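Local coordinates for protein 6-carboxyhexanoate--CoA ligase (Aquifex aeolicus, PDB 5TVA) that belongs to the BioW family of ligases and holds bound adenosine monophosphate and coenzyme A, at residues A[175-180]-A[216-221]; A[179-184]-A[203-208]; A[187-192]-A[199-204]. All coordinates share one frame; numbering follows the deposited sequence.

Contact 1 of 3, residues A[175-180]-A[216-221]; sequences VVAELC and VYFVSR. With AMP (adenosine monophosphate), chain C.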
loop_
_atom_site.group_PDB
_atom_site.type_symbol
_atom_site.label_atom_id
_atom_site.label_comp_id
_atom_site.label_asym_id
_atom_site.label_seq_id
_atom_site.Cartn_x
_atom_site.Cartn_y
_atom_site.Cartn_z
ATOM N N VAL A 175 5.588 -0.418 10.707
ATOM C CA VAL A 175 4.365 0.362 10.768
ATOM C C VAL A 175 3.389 -0.379 11.664
ATOM O O VAL A 175 3.234 -1.597 11.552
ATOM C CB VAL A 175 3.818 0.602 9.359
ATOM C CG1 VAL A 175 2.382 1.176 9.415
ATOM C CG2 VAL A 175 4.774 1.539 8.607
ATOM N N VAL A 176 2.793 0.341 12.616
ATOM C CA VAL A 176 1.880 -0.289 13.562
ATOM C C VAL A 176 0.569 -0.639 12.874
ATOM O O VAL A 176 0.040 -1.750 13.031
ATOM C CB VAL A 176 1.646 0.628 14.780
ATOM C CG1 VAL A 176 0.629 -0.002 15.728
ATOM C CG2 VAL A 176 2.984 0.931 15.523
ATOM N N ALA A 177 0.026 0.301 12.102
ATOM C CA ALA A 177 -1.272 0.123 11.458
ATOM C C ALA A 177 -1.318 0.997 10.218
ATOM O O ALA A 177 -0.583 1.983 10.111
ATOM C CB ALA A 177 -2.435 0.490 12.398
ATOM N N GLU A 178 -2.208 0.645 9.286
ATOM C CA GLU A 178 -2.322 1.367 8.028
ATOM C C GLU A 178 -3.785 1.650 7.705
ATOM O O GLU A 178 -4.655 0.801 7.938
ATOM C CB GLU A 178 -1.680 0.566 6.896
ATOM C CG GLU A 178 -1.782 1.257 5.519
ATOM C CD GLU A 178 -1.142 0.452 4.403
ATOM O OE1 GLU A 178 -0.389 -0.487 4.704
ATOM O OE2 GLU A 178 -1.373 0.766 3.221
ATOM N N LEU A 179 -4.051 2.837 7.153
ATOM C CA LEU A 179 -5.340 3.167 6.552
ATOM C C LEU A 179 -5.153 3.479 5.069
ATOM O O LEU A 179 -4.250 4.229 4.694
ATOM C CB LEU A 179 -6.006 4.363 7.262
ATOM C CG LEU A 179 -7.252 5.007 6.631
ATOM C CD1 LEU A 179 -8.474 4.107 6.726
ATOM C CD2 LEU A 179 -7.567 6.355 7.267
ATOM N N CYS A 180 -6.009 2.906 4.219
ATOM C CA CYS A 180 -5.861 3.068 2.775
ATOM C C CYS A 180 -7.218 2.999 2.084
ATOM O O CYS A 180 -7.995 2.068 2.329
ATOM C CB CYS A 180 -4.946 1.980 2.190
ATOM S SG CYS A 180 -4.700 1.992 0.365
ATOM N N VAL A 216 -2.217 6.290 5.085
ATOM C CA VAL A 216 -1.634 6.802 6.314
ATOM C C VAL A 216 -0.981 5.623 7.016
ATOM O O VAL A 216 -1.644 4.607 7.276
ATOM C CB VAL A 216 -2.674 7.490 7.217
ATOM C CG1 VAL A 216 -2.017 7.951 8.540
ATOM C CG2 VAL A 216 -3.291 8.680 6.494
ATOM N N TYR A 217 0.322 5.751 7.302
ATOM C CA TYR A 217 1.066 4.764 8.073
ATOM C C TYR A 217 1.182 5.264 9.507
ATOM O O TYR A 217 1.701 6.370 9.741
ATOM C CB TYR A 217 2.463 4.539 7.490
ATOM C CG TYR A 217 2.559 3.933 6.104
ATOM C CD1 TYR A 217 1.446 3.362 5.477
ATOM C CD2 TYR A 217 3.784 3.912 5.421
ATOM C CE1 TYR A 217 1.546 2.804 4.221
ATOM C CE2 TYR A 217 3.891 3.352 4.145
ATOM C CZ TYR A 217 2.759 2.798 3.551
ATOM O OH TYR A 217 2.831 2.225 2.289
ATOM N N PHE A 218 0.746 4.446 10.474
ATOM C CA PHE A 218 0.836 4.817 11.890
ATOM C C PHE A 218 2.142 4.264 12.456
ATOM O O PHE A 218 2.304 3.038 12.560
ATOM C CB PHE A 218 -0.375 4.305 12.667
ATOM C CG PHE A 218 -1.682 4.901 12.201
ATOM C CD1 PHE A 218 -2.113 6.124 12.682
ATOM C CD2 PHE A 218 -2.463 4.248 11.242
ATOM C CE1 PHE A 218 -3.301 6.680 12.236
ATOM C CE2 PHE A 218 -3.654 4.801 10.797
ATOM C CZ PHE A 218 -4.074 6.003 11.298
ATOM N N VAL A 219 3.074 5.164 12.812
ATOM C CA VAL A 219 4.426 4.790 13.229
ATOM C C VAL A 219 4.802 5.464 14.547
ATOM O O VAL A 219 4.391 6.587 14.842
ATOM C CB VAL A 219 5.498 5.151 12.163
ATOM C CG1 VAL A 219 5.230 4.452 10.824
ATOM C CG2 VAL A 219 5.598 6.663 11.992
ATOM N N SER A 220 5.625 4.774 15.331
ATOM C CA SER A 220 6.195 5.358 16.539
ATOM C C SER A 220 7.366 6.256 16.150
ATOM O O SER A 220 8.304 5.792 15.491
ATOM C CB SER A 220 6.646 4.253 17.485
ATOM O OG SER A 220 6.921 4.776 18.770
ATOM N N ARG A 221 7.306 7.543 16.524
ATOM C CA ARG A 221 8.354 8.463 16.089
ATOM C C ARG A 221 9.747 7.976 16.469
ATOM O O ARG A 221 10.701 8.205 15.722
ATOM C CB ARG A 221 8.165 9.880 16.644
ATOM C CG ARG A 221 9.080 10.853 15.896
ATOM C CD ARG A 221 9.419 12.108 16.657
ATOM N NE ARG A 221 8.587 13.268 16.340
ATOM C CZ ARG A 221 9.022 14.372 15.732
ATOM N NH1 ARG A 221 10.286 14.476 15.338
ATOM N NH2 ARG A 221 8.177 15.371 15.505
HETATM P P AMP C . -2.884 2.832 -5.348
HETATM O O1P AMP C . -2.666 1.638 -4.444
HETATM O O2P AMP C . -1.875 2.823 -6.478
HETATM O O3P AMP C . -4.323 3.164 -5.725
HETATM O "O5'" AMP C . -2.500 4.119 -4.481
HETATM C "C5'" AMP C . -3.370 4.655 -3.485
HETATM C "C4'" AMP C . -2.718 5.846 -2.820
HETATM O "O4'" AMP C . -1.689 5.368 -1.912
HETATM C "C3'" AMP C . -2.012 6.798 -3.787
HETATM O "O3'" AMP C . -2.837 7.872 -4.200
HETATM C "C2'" AMP C . -0.769 7.254 -3.039
HETATM O "O2'" AMP C . -1.054 8.410 -2.265
HETATM C "C1'" AMP C . -0.493 6.078 -2.098
HETATM N N9 AMP C . 0.525 5.140 -2.626
HETATM C C8 AMP C . 0.604 4.646 -3.877
HETATM N N7 AMP C . 1.680 3.822 -4.012
HETATM C C5 AMP C . 2.323 3.770 -2.830
HETATM C C6 AMP C . 3.509 3.075 -2.261
HETATM N N6 AMP C . 4.283 2.250 -3.001
HETATM N N1 AMP C . 3.812 3.310 -0.955
HETATM C C2 AMP C . 3.077 4.135 -0.195
HETATM N N3 AMP C . 1.992 4.788 -0.644
HETATM C C4 AMP C . 1.559 4.648 -1.921
#

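Contact 2 of 3, residues A[179-184]-A[203-208]; sequences LCWSDD and TPLKEK. With AMP (adenosine monophosphate), chain C.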
loop_
_atom_site.group_PDB
_atom_site.type_symbol
_atom_site.label_atom_id
_atom_site.label_comp_id
_atom_site.label_asym_id
_atom_site.label_seq_id
_atom_site.Cartn_x
_atom_site.Cartn_y
_atom_site.Cartn_z
ATOM N N LEU A 179 -4.051 2.837 7.153
ATOM C CA LEU A 179 -5.340 3.167 6.552
ATOM C C LEU A 179 -5.153 3.479 5.069
ATOM O O LEU A 179 -4.250 4.229 4.694
ATOM C CB LEU A 179 -6.006 4.363 7.262
ATOM C CG LEU A 179 -7.252 5.007 6.631
ATOM C CD1 LEU A 179 -8.474 4.107 6.726
ATOM C CD2 LEU A 179 -7.567 6.355 7.267
ATOM N N CYS A 180 -6.009 2.906 4.219
ATOM C CA CYS A 180 -5.861 3.068 2.775
ATOM C C CYS A 180 -7.218 2.999 2.084
ATOM O O CYS A 180 -7.995 2.068 2.329
ATOM C CB CYS A 180 -4.946 1.980 2.190
ATOM S SG CYS A 180 -4.700 1.992 0.365
ATOM N N TRP A 181 -7.484 3.971 1.218
ATOM C CA TRP A 181 -8.433 3.761 0.133
ATOM C C TRP A 181 -7.888 4.394 -1.143
ATOM O O TRP A 181 -7.001 5.260 -1.114
ATOM C CB TRP A 181 -9.849 4.269 0.473
ATOM C CG TRP A 181 -10.030 5.731 0.701
ATOM C CD1 TRP A 181 -10.123 6.702 -0.248
ATOM C CD2 TRP A 181 -10.216 6.388 1.966
ATOM N NE1 TRP A 181 -10.326 7.931 0.345
ATOM C CE2 TRP A 181 -10.391 7.764 1.702
ATOM C CE3 TRP A 181 -10.232 5.950 3.295
ATOM C CZ2 TRP A 181 -10.575 8.705 2.716
ATOM C CZ3 TRP A 181 -10.420 6.886 4.304
ATOM C CH2 TRP A 181 -10.586 8.249 4.008
ATOM N N SER A 182 -8.445 3.939 -2.267
ATOM C CA SER A 182 -7.884 4.195 -3.587
ATOM C C SER A 182 -8.121 5.637 -4.035
ATOM O O SER A 182 -9.045 6.317 -3.587
ATOM C CB SER A 182 -8.480 3.220 -4.609
ATOM O OG SER A 182 -7.688 3.134 -5.785
ATOM N N ASP A 183 -7.236 6.106 -4.914
ATOM C CA ASP A 183 -7.407 7.403 -5.554
ATOM C C ASP A 183 -8.354 7.326 -6.753
ATOM O O ASP A 183 -9.012 8.323 -7.079
ATOM C CB ASP A 183 -6.042 7.952 -5.980
ATOM C CG ASP A 183 -5.134 6.877 -6.589
ATOM O OD1 ASP A 183 -5.368 5.667 -6.348
ATOM O OD2 ASP A 183 -4.167 7.250 -7.295
ATOM N N ASP A 184 -8.435 6.159 -7.401
ATOM C CA ASP A 184 -9.327 5.925 -8.539
ATOM C C ASP A 184 -10.790 6.100 -8.138
ATOM O O ASP A 184 -11.286 5.337 -7.295
ATOM C CB ASP A 184 -9.103 4.514 -9.090
ATOM C CG ASP A 184 -10.188 4.079 -10.075
ATOM O OD1 ASP A 184 -10.834 4.948 -10.706
ATOM O OD2 ASP A 184 -10.383 2.849 -10.223
ATOM N N THR A 203 -15.822 -1.395 2.603
ATOM C CA THR A 203 -16.514 -0.703 1.501
ATOM C C THR A 203 -17.804 -0.035 1.977
ATOM O O THR A 203 -18.563 -0.633 2.743
ATOM C CB THR A 203 -16.886 -1.673 0.352
ATOM O OG1 THR A 203 -15.984 -2.786 0.342
ATOM C CG2 THR A 203 -16.835 -0.970 -0.996
ATOM N N PRO A 204 -18.060 1.207 1.532
ATOM C CA PRO A 204 -17.140 2.049 0.768
ATOM C C PRO A 204 -16.539 3.175 1.612
ATOM O O PRO A 204 -17.241 3.801 2.410
ATOM C CB PRO A 204 -18.041 2.618 -0.326
ATOM C CG PRO A 204 -19.378 2.784 0.384
ATOM C CD PRO A 204 -19.436 1.742 1.491
ATOM N N LEU A 205 -15.250 3.442 1.428
ATOM C CA LEU A 205 -14.595 4.523 2.150
ATOM C C LEU A 205 -14.635 5.852 1.392
ATOM O O LEU A 205 -14.123 6.859 1.901
ATOM C CB LEU A 205 -13.152 4.123 2.494
ATOM C CG LEU A 205 -13.023 3.086 3.622
ATOM C CD1 LEU A 205 -11.618 2.489 3.725
ATOM C CD2 LEU A 205 -13.409 3.740 4.934
ATOM N N LYS A 206 -15.252 5.884 0.209
ATOM C CA LYS A 206 -15.564 7.145 -0.455
ATOM C C LYS A 206 -16.738 6.939 -1.400
ATOM O O LYS A 206 -17.062 5.813 -1.795
ATOM C CB LYS A 206 -14.372 7.702 -1.239
ATOM C CG LYS A 206 -13.993 6.859 -2.443
ATOM C CD LYS A 206 -13.005 7.577 -3.328
ATOM C CE LYS A 206 -12.314 6.607 -4.252
ATOM N NZ LYS A 206 -11.311 7.318 -5.077
ATOM N N GLU A 207 -17.350 8.060 -1.776
ATOM C CA GLU A 207 -18.370 8.051 -2.814
ATOM C C GLU A 207 -17.742 7.759 -4.168
ATOM O O GLU A 207 -16.674 8.281 -4.497
ATOM C CB GLU A 207 -19.100 9.390 -2.856
ATOM C CG GLU A 207 -20.616 9.249 -2.832
ATOM C CD GLU A 207 -21.108 8.502 -1.613
ATOM O OE1 GLU A 207 -21.537 7.330 -1.769
ATOM O OE2 GLU A 207 -21.060 9.096 -0.506
ATOM N N LYS A 208 -18.415 6.916 -4.953
ATOM C CA LYS A 208 -17.965 6.543 -6.289
ATOM C C LYS A 208 -17.920 7.758 -7.207
ATOM O O LYS A 208 -18.909 8.073 -7.874
ATOM C CB LYS A 208 -18.885 5.465 -6.869
ATOM C CG LYS A 208 -18.373 4.801 -8.140
ATOM C CD LYS A 208 -19.096 3.480 -8.366
ATOM C CE LYS A 208 -18.355 2.575 -9.351
ATOM N NZ LYS A 208 -18.207 1.184 -8.805
HETATM P P AMP C . -2.884 2.832 -5.348
HETATM O O1P AMP C . -2.666 1.638 -4.444
HETATM O O2P AMP C . -1.875 2.823 -6.478
HETATM O O3P AMP C . -4.323 3.164 -5.725
HETATM O "O5'" AMP C . -2.500 4.119 -4.481
HETATM C "C5'" AMP C . -3.370 4.655 -3.485
HETATM C "C4'" AMP C . -2.718 5.846 -2.820
HETATM O "O4'" AMP C . -1.689 5.368 -1.912
HETATM C "C3'" AMP C . -2.012 6.798 -3.787
HETATM O "O3'" AMP C . -2.837 7.872 -4.200
HETATM C "C2'" AMP C . -0.769 7.254 -3.039
HETATM O "O2'" AMP C . -1.054 8.410 -2.265
HETATM C "C1'" AMP C . -0.493 6.078 -2.098
HETATM N N9 AMP C . 0.525 5.140 -2.626
HETATM C C8 AMP C . 0.604 4.646 -3.877
HETATM N N7 AMP C . 1.680 3.822 -4.012
HETATM C C5 AMP C . 2.323 3.770 -2.830
HETATM C C6 AMP C . 3.509 3.075 -2.261
HETATM N N6 AMP C . 4.283 2.250 -3.001
HETATM N N1 AMP C . 3.812 3.310 -0.955
HETATM C C2 AMP C . 3.077 4.135 -0.195
HETATM N N3 AMP C . 1.992 4.788 -0.644
HETATM C C4 AMP C . 1.559 4.648 -1.921
#

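Contact 3 of 3, residues A[187-192]-A[199-204]; sequences YVTGYV and YVRITP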
loop_
_atom_site.group_PDB
_atom_site.type_symbol
_atom_site.label_atom_id
_atom_site.label_comp_id
_atom_site.label_asym_id
_atom_site.label_seq_id
_atom_site.Cartn_x
_atom_site.Cartn_y
_atom_site.Cartn_z
ATOM N N TYR A 187 -13.080 2.594 -7.922
ATOM C CA TYR A 187 -12.873 1.604 -6.870
ATOM C C TYR A 187 -13.078 2.278 -5.517
ATOM O O TYR A 187 -12.618 3.403 -5.300
ATOM C CB TYR A 187 -11.471 1.012 -6.989
ATOM C CG TYR A 187 -11.248 -0.349 -6.363
ATOM C CD1 TYR A 187 -11.359 -1.511 -7.121
ATOM C CD2 TYR A 187 -10.874 -0.471 -5.026
ATOM C CE1 TYR A 187 -11.128 -2.766 -6.557
ATOM C CE2 TYR A 187 -10.642 -1.718 -4.452
ATOM C CZ TYR A 187 -10.770 -2.859 -5.220
ATOM O OH TYR A 187 -10.536 -4.100 -4.657
ATOM N N VAL A 188 -13.797 1.610 -4.616
ATOM C CA VAL A 188 -14.278 2.279 -3.410
ATOM C C VAL A 188 -14.110 1.388 -2.188
ATOM O O VAL A 188 -14.439 1.794 -1.067
ATOM C CB VAL A 188 -15.748 2.714 -3.558
ATOM C CG1 VAL A 188 -15.851 3.956 -4.442
ATOM C CG2 VAL A 188 -16.600 1.545 -4.095
ATOM N N THR A 189 -13.626 0.169 -2.390
ATOM C CA THR A 189 -13.103 -0.593 -1.268
ATOM C C THR A 189 -11.771 0.016 -0.823
ATOM O O THR A 189 -10.995 0.530 -1.639
ATOM C CB THR A 189 -12.930 -2.068 -1.649
ATOM O OG1 THR A 189 -14.203 -2.618 -1.990
ATOM C CG2 THR A 189 -12.337 -2.893 -0.488
ATOM N N GLY A 190 -11.545 0.011 0.486
ATOM C CA GLY A 190 -10.281 0.420 1.066
ATOM C C GLY A 190 -9.878 -0.615 2.089
ATOM O O GLY A 190 -10.439 -1.716 2.071
ATOM N N TYR A 191 -8.929 -0.318 2.979
ATOM C CA TYR A 191 -8.665 -1.283 4.031
ATOM C C TYR A 191 -8.039 -0.603 5.240
ATOM O O TYR A 191 -7.716 0.588 5.243
ATOM C CB TYR A 191 -7.781 -2.431 3.543
ATOM C CG TYR A 191 -6.370 -2.058 3.139
ATOM C CD1 TYR A 191 -5.381 -1.806 4.099
ATOM C CD2 TYR A 191 -6.013 -1.990 1.801
ATOM C CE1 TYR A 191 -4.080 -1.484 3.718
ATOM C CE2 TYR A 191 -4.728 -1.681 1.407
ATOM C CZ TYR A 191 -3.755 -1.425 2.370
ATOM O OH TYR A 191 -2.476 -1.122 1.961
ATOM N N VAL A 192 -7.860 -1.406 6.270
ATOM C CA VAL A 192 -7.184 -0.999 7.481
ATOM C C VAL A 192 -6.441 -2.241 7.928
ATOM O O VAL A 192 -6.961 -3.351 7.778
ATOM C CB VAL A 192 -8.208 -0.481 8.512
ATOM C CG1 VAL A 192 -8.722 -1.590 9.454
ATOM C CG2 VAL A 192 -7.742 0.755 9.168
ATOM N N TYR A 199 -5.954 -7.925 8.078
ATOM C CA TYR A 199 -6.205 -7.105 6.895
ATOM C C TYR A 199 -7.719 -6.986 6.744
ATOM O O TYR A 199 -8.411 -7.986 6.500
ATOM C CB TYR A 199 -5.536 -7.730 5.670
ATOM C CG TYR A 199 -5.762 -7.017 4.347
ATOM C CD1 TYR A 199 -5.015 -5.897 4.005
ATOM C CD2 TYR A 199 -6.706 -7.481 3.427
ATOM C CE1 TYR A 199 -5.201 -5.244 2.790
ATOM C CE2 TYR A 199 -6.903 -6.827 2.205
ATOM C CZ TYR A 199 -6.142 -5.714 1.891
ATOM O OH TYR A 199 -6.313 -5.040 0.688
ATOM N N VAL A 200 -8.231 -5.769 6.901
ATOM C CA VAL A 200 -9.659 -5.537 7.086
ATOM C C VAL A 200 -10.160 -4.716 5.904
ATOM O O VAL A 200 -9.920 -3.509 5.822
ATOM C CB VAL A 200 -9.952 -4.849 8.425
ATOM C CG1 VAL A 200 -11.435 -4.818 8.684
ATOM C CG2 VAL A 200 -9.260 -5.606 9.542
ATOM N N ARG A 201 -10.869 -5.370 4.980
ATOM C CA ARG A 201 -11.351 -4.711 3.769
ATOM C C ARG A 201 -12.699 -4.059 4.036
ATOM O O ARG A 201 -13.575 -4.668 4.649
ATOM C CB ARG A 201 -11.447 -5.728 2.638
ATOM C CG ARG A 201 -10.349 -6.789 2.744
ATOM C CD ARG A 201 -10.434 -7.811 1.643
ATOM N NE ARG A 201 -10.704 -7.172 0.364
ATOM C CZ ARG A 201 -11.768 -7.444 -0.385
ATOM N NH1 ARG A 201 -12.641 -8.358 0.025
ATOM N NH2 ARG A 201 -11.943 -6.818 -1.544
ATOM N N ILE A 202 -12.858 -2.809 3.606
ATOM C CA ILE A 202 -13.969 -1.991 4.074
ATOM C C ILE A 202 -14.535 -1.182 2.911
ATOM O O ILE A 202 -13.819 -0.370 2.313
ATOM C CB ILE A 202 -13.538 -1.065 5.219
ATOM C CG1 ILE A 202 -13.228 -1.906 6.463
ATOM C CG2 ILE A 202 -14.602 -0.009 5.487
ATOM C CD1 ILE A 202 -12.507 -1.155 7.565
ATOM N N THR A 203 -15.822 -1.395 2.603
ATOM C CA THR A 203 -16.514 -0.703 1.501
ATOM C C THR A 203 -17.804 -0.035 1.977
ATOM O O THR A 203 -18.563 -0.633 2.743
ATOM C CB THR A 203 -16.886 -1.673 0.352
ATOM O OG1 THR A 203 -15.984 -2.786 0.342
ATOM C CG2 THR A 203 -16.835 -0.970 -0.996
ATOM N N PRO A 204 -18.060 1.207 1.532
ATOM C CA PRO A 204 -17.140 2.049 0.768
ATOM C C PRO A 204 -16.539 3.175 1.612
ATOM O O PRO A 204 -17.241 3.801 2.410
ATOM C CB PRO A 204 -18.041 2.618 -0.326
ATOM C CG PRO A 204 -19.378 2.784 0.384
ATOM C CD PRO A 204 -19.436 1.742 1.491
#

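Contact 1 of 3, residues A[175-180]-A[216-221]
Val175 and Val219 meet through their methyl groups, CG2 to CG1 at 3.7 Å. Both methyls of Val175 also rest on CB of Tyr217. Ile227 of helix 224-233 touches both valines. On the face that carries Ala177, Leu179, Val216 and Phe218, the Phe218 ring presents its edge to the neighbouring strand. Its CD2 lies 3.9 Å from CB of Ala177, and the carbonyl oxygen of Ala177 sits close to the ring plane. CG1 of Val216 covers one face of this ring, offset toward the rim. Helix 91-102 packs on Leu179, Val216 and Phe218.

The two strands, 177-180 and 216-219, run antiparallel at 166° inside a mixed sheet, with strand 116-119 beyond 214-219. Leu179 and Val216 form a hydrogen-bonded pair, N of Leu179 to O of Val216 at 3.0 Å and N of Val216 to O of Leu179 at 2.9 Å. Further along, Val176 and Ala177 both face Phe218, a classic beta bulge. Val176 N reaches O of Phe218 at 2.7 Å, and Phe218 N reaches O of Ala177 at 2.8 Å. The bulge sets two residues of 175-180 against one of 216-221.

The other face carries Glu178 and Tyr217, which lie alongside each other and point the same way. Glu178 is fully extended, with CG anti to the backbone N (chi1 179°). This brings its CD to 3.6 Å from CE1 of Tyr217, with carboxylate and ring planes 68° apart. Both carboxylate oxygens are satisfied, OE2 by Tyr191 and OE1 by Asn170. The Tyr217 hydroxyl is hydrogen-bonded to Thr136 OG1. It also lies 3.1 Å from C2 of AMP, so the tyrosine lines the adenine end of the nucleotide pocket.

Contact 2 of 3, residues A[179-184]-A[203-208]
The AMP-lining loop that follows strand 177-181 is held from behind by Lys206, whose ammonium group meets backbone carbonyls of Ser182 and Asp184. NZ of Lys206 donates to O of Ser182 at 2.9 Å. The donor stands 47° out of that carbonyl plane. A weak bond runs from NZ to O of Asp184 at 3.0 Å. O of Asp183 is also near, 3.2 Å from NZ, but its angle is poor. Asp210 O takes another bond from the same nitrogen, so the ammonium group sits among carbonyl oxygens. Lys206 gets there with CG tucked between the backbone N and the carbonyl carbon (chi1 68°) and the rest of the chain stretched out. As a second-shell residue, Lys206 probably helps to fix the backbone behind the pocket.

The segment 203-208 is an irregular connection between strands 198-203 and 214-219 of the mixed sheet. A cis peptide bond joins Thr203 to Pro204 near its start. The segment then passes over one face of the indole of Trp181, the last residue of strand 177-181. Leu205 lays CB 3.5 Å from CE3 of Trp181. Its CD1 reaches on to the carbonyl oxygen of Cys180, at 3.9 Å. The carbonyl oxygen of Leu205 stands 3.8 Å above the plane of the indole of Trp181, over its centre. That oxygen is also hydrogen-bonded to NH2 of Arg77. Leu101 and Ser102 of helix 91-102 touch the indole as well.

On the nucleotide side, the carboxyl group of Asp183 faces the phosphate and ribose of AMP. OD1 of Asp183 is 2.8 Å from O3P of AMP, and its OD2 lies 3.4 Å from the ribose O3'. Ser182 belongs to the same pocket, with its OG near the phosphate.

Contact 3 of 3, residues A[187-192]-A[199-204]
Gly190 and Ile202 form a hydrogen-bonded antiparallel pair, N of Gly190 to O of Ile202 at 2.9 Å and N of Ile202 to O of Gly190 at 3.1 Å. Val192 and Val200 form the next such pair, and Tyr191 faces Arg201 between them. The short strands of this beta hairpin run at 143° to each other.

The face with Val192, Val200 and Ile202 is apolar. CG1 of Val192 lies 3.6 Å from CB of Val200, and helix 73-85 packs on Val192 and Ile202. On the other face the Tyr191 and Tyr199 rings meet obliquely, planes 43° apart. CE1 of Tyr199 stands over one face of Tyr191, 3.4 Å from its CG. Tyr191 turns its ring there with CG between the backbone N and the carbonyl carbon (chi1 65°).

At the open end, Thr189 and Thr203 join by their hydroxyls, OG1 to OG1 at 2.9 Å. Beyond them CB of Val188 rests on CB of Pro204 at 4.0 Å. With one face of its ring against Tyr199 and its hydroxyl bonded to Glu178 and Arg215, Tyr191 probably has little freedom to turn.

All three contacts draw on one mixed sheet, contact 2 through strand 177-181 and the loop after strand 198-203. Contacts 1 and 2 share Leu179 and Cys180, with centres about 17 Å apart, and both touch AMP. Contact 1 reaches the adenine and contact 2 the phosphate and ribose. Contact 3 has its centre about 7 Å from that of contact 2 and about 16 Å from that of contact 1. It meets contact 1 where OE2 of Glu178 lies 2.5 Å from OH of Tyr191. Cys180 O is 2.6 Å from Tyr191 N, and Leu205 N is 3.1 Å from Val188 O. The side chain of Tyr191 is about 6 Å from coenzyme A and about 7 Å from AMP.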